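PDB 6KD0: vibralactone Cyclase from Boreostereum vibrans, which probably catalyses the cyclization that forms the fused bicyclic beta-lactone of vibralactone, using an alpha/beta-hydrolase fold. Local coordinates for residues A146-A157 with I185-F196. Sequence-based numbering, arbitrary orientation.
Sequences AKDVYAGLKWAA and IAAHWARDDPFF
Tyr-150 reaches from helix 146-157 across Trp-189 to the turn that follows helix 185-192. Its CB lies 3.8 Å from CE3 of Trp-189, which also meets CG, and the indole presents its edge to one face of the phenol in a T-shaped pair with planes at 85°. With CG turned anti to the backbone N (chi1 -165°), the ring runs out along the second helix: CD1 packs on CB of Ala-186, CE1 comes within 3.5 Å of CB of Trp-189 and also touches CB of Ala-190, and CZ approaches CE2 of Phe-196. At the tip, OH of Tyr-150 donates a 2.7 Å hydrogen bond to OD2 of Asp-193, which receives it on its anti lone pair, with the phenol and carboxylate planes nearly coplanar. A phenylalanine here lacks the hydroxyl and would probably leave the Asp-193 carboxylate less firmly tied to helix 146-157.

The other carboxylate oxygen, OD1 of Asp-193, accepts from N of Phe-195 in an Asx turn, and a water links OD2 to NZ of Lys-154. Bent at chi3, the lysine chain sets CE over the centre of the Phe-195 ring, a CH-pi contact of 3.6 Å from CE to the ring centroid, while NZ adds a cation-pi contact over the same face. Phe-196 is sandwiched between CB of Ala-190 and CD2 of Phe-195, and its CZ lies 3.8 Å from CG of Leu-153.

The axes of segments 146-157 and 185-192 approach to 9.7 Å and cross at -52°. Leu-153, Ala-157 and Phe-196 rest on Phe-171, and Ala-186 on Ile-173, which seats both helices against strand 171-176 of the central alpha/beta-hydrolase sheet; Val-149 and Leu-153 extend the packing to neighbouring strand 97-101.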
ATOM      1  N   ALA A 146       9.811  -6.327   5.450  1.00 15.80           N
ATOM      2  CA  ALA A 146       8.739  -7.307   5.309  1.00 17.71           C
ATOM      3  C   ALA A 146       8.523  -8.091   6.599  1.00 20.39           C
ATOM      4  O   ALA A 146       7.379  -8.337   7.007  1.00 16.86           O
ATOM      5  CB  ALA A 146       9.046  -8.242   4.140  1.00 17.51           C
ATOM      6  N   LYS A 147       9.612  -8.496   7.260  1.00 16.43           N
ATOM      7  CA  LYS A 147       9.474  -9.217   8.516  1.00 19.11           C
ATOM      8  C   LYS A 147       8.836  -8.343   9.593  1.00 19.80           C
ATOM      9  O   LYS A 147       8.024  -8.835  10.378  1.00 17.93           O
ATOM     10  CB  LYS A 147      10.829  -9.761   8.966  1.00 18.57           C
ATOM     11  CG  LYS A 147      11.298 -10.969   8.137  1.00 23.61           C
ATOM     12  CD  LYS A 147      12.553 -11.606   8.751  1.00 34.10           C
ATOM     13  CE  LYS A 147      13.086 -12.750   7.893  1.00 36.07           C
ATOM     14  NZ  LYS A 147      12.020 -13.748   7.566  1.00 43.80           N
ATOM     15  N   ASP A 148       9.177  -7.041   9.642  1.00 19.14           N
ATOM     16  CA  ASP A 148       8.506  -6.132  10.578  1.00 17.44           C
ATOM     17  C   ASP A 148       7.018  -6.030  10.276  1.00 18.44           C
ATOM     18  O   ASP A 148       6.188  -6.049  11.192  1.00 17.24           O
ATOM     19  CB  ASP A 148       9.115  -4.731  10.528  1.00 18.46           C
ATOM     20  CG  ASP A 148      10.515  -4.656  11.154  1.00 20.63           C
ATOM     21  OD1 ASP A 148      11.013  -5.658  11.720  1.00 21.26           O
ATOM     22  OD2 ASP A 148      11.116  -3.564  11.067  1.00 19.63           O
ATOM     23  N   VAL A 149       6.666  -5.891   9.000  1.00 16.79           N
ATOM     24  CA  VAL A 149       5.253  -5.819   8.623  1.00 16.16           C
ATOM     25  C   VAL A 149       4.529  -7.077   9.081  1.00 15.65           C
ATOM     26  O   VAL A 149       3.405  -7.023   9.612  1.00 17.18           O
ATOM     27  CB  VAL A 149       5.130  -5.602   7.104  1.00 16.29           C
ATOM     28  CG1 VAL A 149       3.683  -5.789   6.636  1.00 18.56           C
ATOM     29  CG2 VAL A 149       5.652  -4.190   6.722  1.00 17.01           C
ATOM     30  N   TYR A 150       5.183  -8.227   8.933  1.00 16.74           N
ATOM     31  CA  TYR A 150       4.550  -9.483   9.319  1.00 15.24           C
ATOM     32  C   TYR A 150       4.414  -9.592  10.829  1.00 18.54           C
ATOM     33  O   TYR A 150       3.386 -10.053  11.337  1.00 18.33           O
ATOM     34  CB  TYR A 150       5.356 -10.656   8.775  1.00 18.32           C
ATOM     35  CG  TYR A 150       4.599 -11.959   8.814  1.00 18.41           C
ATOM     36  CD1 TYR A 150       3.484 -12.153   8.007  1.00 17.92           C
ATOM     37  CD2 TYR A 150       5.012 -12.999   9.625  1.00 20.01           C
ATOM     38  CE1 TYR A 150       2.800 -13.349   8.028  1.00 18.02           C
ATOM     39  CE2 TYR A 150       4.325 -14.202   9.648  1.00 21.03           C
ATOM     40  CZ  TYR A 150       3.231 -14.366   8.857  1.00 19.75           C
ATOM     41  OH  TYR A 150       2.564 -15.571   8.873  1.00 21.31           O
ATOM     42  N   ALA A 151       5.460  -9.222  11.569  1.00 15.49           N
ATOM     43  CA  ALA A 151       5.363  -9.232  13.028  1.00 17.42           C
ATOM     44  C   ALA A 151       4.220  -8.336  13.510  1.00 20.11           C
ATOM     45  O   ALA A 151       3.482  -8.692  14.438  1.00 20.22           O
ATOM     46  CB  ALA A 151       6.690  -8.793  13.633  1.00 19.83           C
ATOM     47  N   GLY A 152       4.064  -7.173  12.880  1.00 17.25           N
ATOM     48  CA  GLY A 152       2.969  -6.289  13.225  1.00 18.22           C
ATOM     49  C   GLY A 152       1.623  -6.902  12.920  1.00 18.09           C
ATOM     50  O   GLY A 152       0.661  -6.708  13.669  1.00 19.57           O
ATOM     51  N   LEU A 153       1.536  -7.654  11.809  1.00 19.21           N
ATOM     52  CA  LEU A 153       0.282  -8.309  11.435  1.00 18.69           C
ATOM     53  C   LEU A 153      -0.082  -9.373  12.464  1.00 23.22           C
ATOM     54  O   LEU A 153      -1.246  -9.485  12.873  1.00 17.75           O
ATOM     55  CB  LEU A 153       0.412  -8.928  10.040  1.00 18.67           C
ATOM     56  CG  LEU A 153      -0.849  -9.553   9.425  1.00 20.20           C
ATOM     57  CD1 LEU A 153      -1.910  -8.480   9.195  1.00 16.99           C
ATOM     58  CD2 LEU A 153      -0.545 -10.302   8.120  1.00 20.43           C
ATOM     59  N   LYS A 154       0.928 -10.119  12.926  1.00 18.48           N
ATOM     60  CA  LYS A 154       0.693 -11.120  13.959  1.00 21.43           C
ATOM     61  C   LYS A 154       0.264 -10.463  15.258  1.00 21.24           C
ATOM     62  O   LYS A 154      -0.676 -10.931  15.921  1.00 20.54           O
ATOM     63  CB  LYS A 154       1.948 -11.966  14.181  1.00 19.16           C
ATOM     64  CG  LYS A 154       2.244 -12.974  13.083  1.00 19.93           C
ATOM     65  CD  LYS A 154       3.495 -13.800  13.429  1.00 25.73           C
ATOM     66  CE  LYS A 154       3.211 -14.780  14.560  1.00 27.81           C
ATOM     67  NZ  LYS A 154       4.430 -15.552  14.971  1.00 30.92           N
ATOM     68  N   TRP A 155       0.933  -9.372  15.630  1.00 19.79           N
ATOM     69  CA  TRP A 155       0.587  -8.669  16.856  1.00 21.83           C
ATOM     70  C   TRP A 155      -0.850  -8.170  16.800  1.00 22.02           C
ATOM     71  O   TRP A 155      -1.613  -8.344  17.755  1.00 24.03           O
ATOM     72  CB  TRP A 155       1.551  -7.502  17.088  1.00 20.11           C
ATOM     73  CG  TRP A 155       1.239  -6.759  18.340  1.00 22.45           C
ATOM     74  CD1 TRP A 155       1.723  -7.024  19.589  1.00 24.81           C
ATOM     75  CD2 TRP A 155       0.335  -5.652  18.485  1.00 25.48           C
ATOM     76  NE1 TRP A 155       1.187  -6.147  20.500  1.00 32.89           N
ATOM     77  CE2 TRP A 155       0.332  -5.293  19.849  1.00 27.69           C
ATOM     78  CE3 TRP A 155      -0.467  -4.931  17.597  1.00 29.16           C
ATOM     79  CZ2 TRP A 155      -0.437  -4.240  20.341  1.00 30.30           C
ATOM     80  CZ3 TRP A 155      -1.237  -3.879  18.093  1.00 26.00           C
ATOM     81  CH2 TRP A 155      -1.216  -3.548  19.446  1.00 24.03           C
ATOM     82  N   ALA A 156      -1.232  -7.557  15.678  1.00 20.51           N
ATOM     83  CA  ALA A 156      -2.569  -6.989  15.547  1.00 24.93           C
ATOM     84  C   ALA A 156      -3.633  -8.073  15.599  1.00 23.02           C
ATOM     85  O   ALA A 156      -4.685  -7.884  16.219  1.00 27.15           O
ATOM     86  CB  ALA A 156      -2.686  -6.188  14.249  1.00 19.25           C
ATOM     87  N   ALA A 157      -3.382  -9.217  14.942  1.00 23.47           N
ATOM     88  CA  ALA A 157      -4.321 -10.334  15.013  1.00 25.71           C
ATOM     89  C   ALA A 157      -4.462 -10.837  16.448  1.00 24.68           C
ATOM     90  O   ALA A 157      -5.577 -11.031  16.945  1.00 27.67           O
ATOM     91  CB  ALA A 157      -3.878 -11.466  14.080  1.00 21.70           C
ATOM     92  N   ILE A 185       3.712  -9.707   0.159  1.00 17.12           N
ATOM     93  CA  ILE A 185       4.536 -10.714   0.819  1.00 16.86           C
ATOM     94  C   ILE A 185       3.821 -11.256   2.056  1.00 18.79           C
ATOM     95  O   ILE A 185       3.680 -12.475   2.229  1.00 19.31           O
ATOM     96  CB  ILE A 185       5.924 -10.138   1.158  1.00 16.59           C
ATOM     97  CG1 ILE A 185       6.643  -9.767  -0.138  1.00 16.65           C
ATOM     98  CG2 ILE A 185       6.716 -11.152   1.978  1.00 18.48           C
ATOM     99  CD1 ILE A 185       7.796  -8.826   0.014  1.00 18.41           C
ATOM    100  N   ALA A 186       3.327 -10.352   2.911  1.00 17.73           N
ATOM    101  CA  ALA A 186       2.711 -10.772   4.167  1.00 20.30           C
ATOM    102  C   ALA A 186       1.502 -11.661   3.925  1.00 17.81           C
ATOM    103  O   ALA A 186       1.257 -12.597   4.687  1.00 19.99           O
ATOM    104  CB  ALA A 186       2.319  -9.555   5.008  1.00 16.61           C
ATOM    105  N   ALA A 187       0.720 -11.371   2.889  1.00 20.34           N
ATOM    106  CA  ALA A 187      -0.482 -12.167   2.629  1.00 18.20           C
ATOM    107  C   ALA A 187      -0.133 -13.597   2.218  1.00 20.26           C
ATOM    108  O   ALA A 187      -0.803 -14.558   2.644  1.00 20.74           O
ATOM    109  CB  ALA A 187      -1.328 -11.479   1.559  1.00 21.57           C
ATOM    110  N   HIS A 188       0.929 -13.773   1.416  1.00 19.94           N
ATOM    111  CA  HIS A 188       1.353 -15.150   1.120  1.00 19.16           C
ATOM    112  C   HIS A 188       1.817 -15.871   2.385  1.00 20.64           C
ATOM    113  O   HIS A 188       1.405 -17.020   2.665  1.00 20.25           O
ATOM    114  CB  HIS A 188       2.470 -15.166   0.089  1.00 20.57           C
ATOM    115  CG  HIS A 188       2.018 -14.814  -1.287  1.00 20.35           C
ATOM    116  ND1 HIS A 188       1.747 -13.517  -1.664  1.00 17.94           N
ATOM    117  CD2 HIS A 188       1.790 -15.583  -2.379  1.00 20.01           C
ATOM    118  CE1 HIS A 188       1.386 -13.499  -2.934  1.00 18.06           C
ATOM    119  NE2 HIS A 188       1.398 -14.741  -3.390  1.00 21.05           N
ATOM    120  N   TRP A 189       2.699 -15.212   3.148  1.00 17.46           N
ATOM    121  CA  TRP A 189       3.185 -15.793   4.397  1.00 19.09           C
ATOM    122  C   TRP A 189       2.035 -16.192   5.318  1.00 18.63           C
ATOM    123  O   TRP A 189       2.041 -17.281   5.902  1.00 20.67           O
ATOM    124  CB  TRP A 189       4.112 -14.810   5.101  1.00 19.07           C
ATOM    125  CG  TRP A 189       5.442 -14.667   4.455  1.00 20.67           C
ATOM    126  CD1 TRP A 189       5.980 -15.464   3.485  1.00 20.85           C
ATOM    127  CD2 TRP A 189       6.422 -13.679   4.758  1.00 20.17           C
ATOM    128  NE1 TRP A 189       7.234 -15.017   3.152  1.00 21.15           N
ATOM    129  CE2 TRP A 189       7.534 -13.928   3.933  1.00 21.82           C
ATOM    130  CE3 TRP A 189       6.467 -12.607   5.655  1.00 19.91           C
ATOM    131  CZ2 TRP A 189       8.691 -13.151   3.986  1.00 20.84           C
ATOM    132  CZ3 TRP A 189       7.611 -11.824   5.698  1.00 19.80           C
ATOM    133  CH2 TRP A 189       8.707 -12.098   4.864  1.00 22.04           C
ATOM    134  N   ALA A 190       1.035 -15.319   5.449  1.00 17.66           N
ATOM    135  CA  ALA A 190      -0.066 -15.567   6.371  1.00 19.85           C
ATOM    136  C   ALA A 190      -0.924 -16.724   5.889  1.00 24.28           C
ATOM    137  O   ALA A 190      -1.428 -17.513   6.704  1.00 21.31           O
ATOM    138  CB  ALA A 190      -0.908 -14.296   6.532  1.00 19.71           C
ATOM    139  N   ARG A 191      -1.112 -16.833   4.565  1.00 20.69           N
ATOM    140  CA  ARG A 191      -1.841 -17.969   4.026  1.00 22.48           C
ATOM    141  C   ARG A 191      -1.202 -19.263   4.483  1.00 26.15           C
ATOM    142  O   ARG A 191      -1.896 -20.195   4.903  1.00 23.87           O
ATOM    143  CB  ARG A 191      -1.868 -17.904   2.498  1.00 21.38           C
ATOM    144  CG  ARG A 191      -2.499 -19.130   1.858  1.00 27.91           C
ATOM    145  CD  ARG A 191      -2.128 -19.211   0.390  1.00 25.39           C
ATOM    146  NE  ARG A 191      -0.679 -19.324   0.238  1.00 21.37           N
ATOM    147  CZ  ARG A 191      -0.018 -19.108  -0.894  1.00 22.07           C
ATOM    148  NH1 ARG A 191      -0.673 -18.779  -2.000  1.00 18.74           N
ATOM    149  NH2 ARG A 191       1.303 -19.235  -0.921  1.00 20.20           N
ATOM    150  N   ASP A 192       0.126 -19.315   4.467  1.00 23.21           N
ATOM    151  CA  ASP A 192       0.781 -20.579   4.795  1.00 28.19           C
ATOM    152  C   ASP A 192       1.042 -20.795   6.287  1.00 28.24           C
ATOM    153  O   ASP A 192       1.419 -21.902   6.685  1.00 23.23           O
ATOM    154  CB  ASP A 192       2.079 -20.671   4.009  1.00 21.67           C
ATOM    155  CG  ASP A 192       1.828 -20.667   2.519  1.00 27.07           C
ATOM    156  OD1 ASP A 192       0.725 -21.135   2.117  1.00 25.16           O
ATOM    157  OD2 ASP A 192       2.695 -20.168   1.765  1.00 26.89           O
ATOM    158  N   ASP A 193       0.797 -19.804   7.127  1.00 25.41           N
ATOM    159  CA  ASP A 193       1.220 -19.875   8.522  1.00 22.77           C
ATOM    160  C   ASP A 193       0.052 -20.330   9.392  1.00 23.50           C
ATOM    161  O   ASP A 193      -0.967 -19.624   9.461  1.00 26.65           O
ATOM    162  CB  ASP A 193       1.724 -18.513   8.968  1.00 22.52           C
ATOM    163  CG  ASP A 193       2.377 -18.525  10.345  1.00 21.77           C
ATOM    164  OD1 ASP A 193       2.215 -19.496  11.113  1.00 23.68           O
ATOM    165  OD2 ASP A 193       3.068 -17.534  10.665  1.00 22.05           O
ATOM    166  N   PRO A 194       0.151 -21.474  10.085  1.00 22.15           N
ATOM    167  CA  PRO A 194      -0.972 -21.907  10.929  1.00 23.59           C
ATOM    168  C   PRO A 194      -1.309 -20.922  12.037  1.00 27.15           C
ATOM    169  O   PRO A 194      -2.423 -20.990  12.572  1.00 24.41           O
ATOM    170  CB  PRO A 194      -0.512 -23.265  11.489  1.00 26.67           C
ATOM    171  CG  PRO A 194       0.917 -23.368  11.231  1.00 22.13           C
ATOM    172  CD  PRO A 194       1.280 -22.422  10.115  1.00 22.32           C
ATOM    173  N   PHE A 195      -0.412 -19.981  12.362  1.00 24.51           N
ATOM    174  CA  PHE A 195      -0.734 -18.934  13.337  1.00 24.73           C
ATOM    175  C   PHE A 195      -2.036 -18.221  12.997  1.00 23.83           C
ATOM    176  O   PHE A 195      -2.766 -17.784  13.893  1.00 26.28           O
ATOM    177  CB  PHE A 195       0.391 -17.901  13.407  1.00 21.88           C
ATOM    178  CG  PHE A 195       0.086 -16.740  14.313  1.00 24.06           C
ATOM    179  CD1 PHE A 195       0.347 -16.824  15.671  1.00 31.56           C
ATOM    180  CD2 PHE A 195      -0.475 -15.569  13.809  1.00 22.56           C
ATOM    181  CE1 PHE A 195       0.068 -15.758  16.513  1.00 31.44           C
ATOM    182  CE2 PHE A 195      -0.759 -14.505  14.639  1.00 24.68           C
ATOM    183  CZ  PHE A 195      -0.484 -14.597  15.999  1.00 28.31           C
ATOM    184  N   PHE A 196      -2.321 -18.063  11.710  1.00 21.40           N
ATOM    185  CA  PHE A 196      -3.466 -17.292  11.242  1.00 25.00           C
ATOM    186  C   PHE A 196      -4.687 -18.156  10.970  1.00 30.92           C
ATOM    187  O   PHE A 196      -5.694 -17.626  10.488  1.00 29.25           O
ATOM    188  CB  PHE A 196      -3.099 -16.517   9.965  1.00 25.03           C
ATOM    189  CG  PHE A 196      -2.242 -15.297  10.220  1.00 23.47           C
ATOM    190  CD1 PHE A 196      -2.812 -14.118  10.663  1.00 22.50           C
ATOM    191  CD2 PHE A 196      -0.871 -15.351  10.049  1.00 20.07           C
ATOM    192  CE1 PHE A 196      -2.027 -13.010  10.912  1.00 22.11           C
ATOM    193  CE2 PHE A 196      -0.078 -14.248  10.294  1.00 20.61           C
ATOM    194  CZ  PHE A 196      -0.651 -13.077  10.729  1.00 23.82           C
TER
HETATM  195  O   HOH W   1       4.913 -17.058  12.386  1.00 28.30           O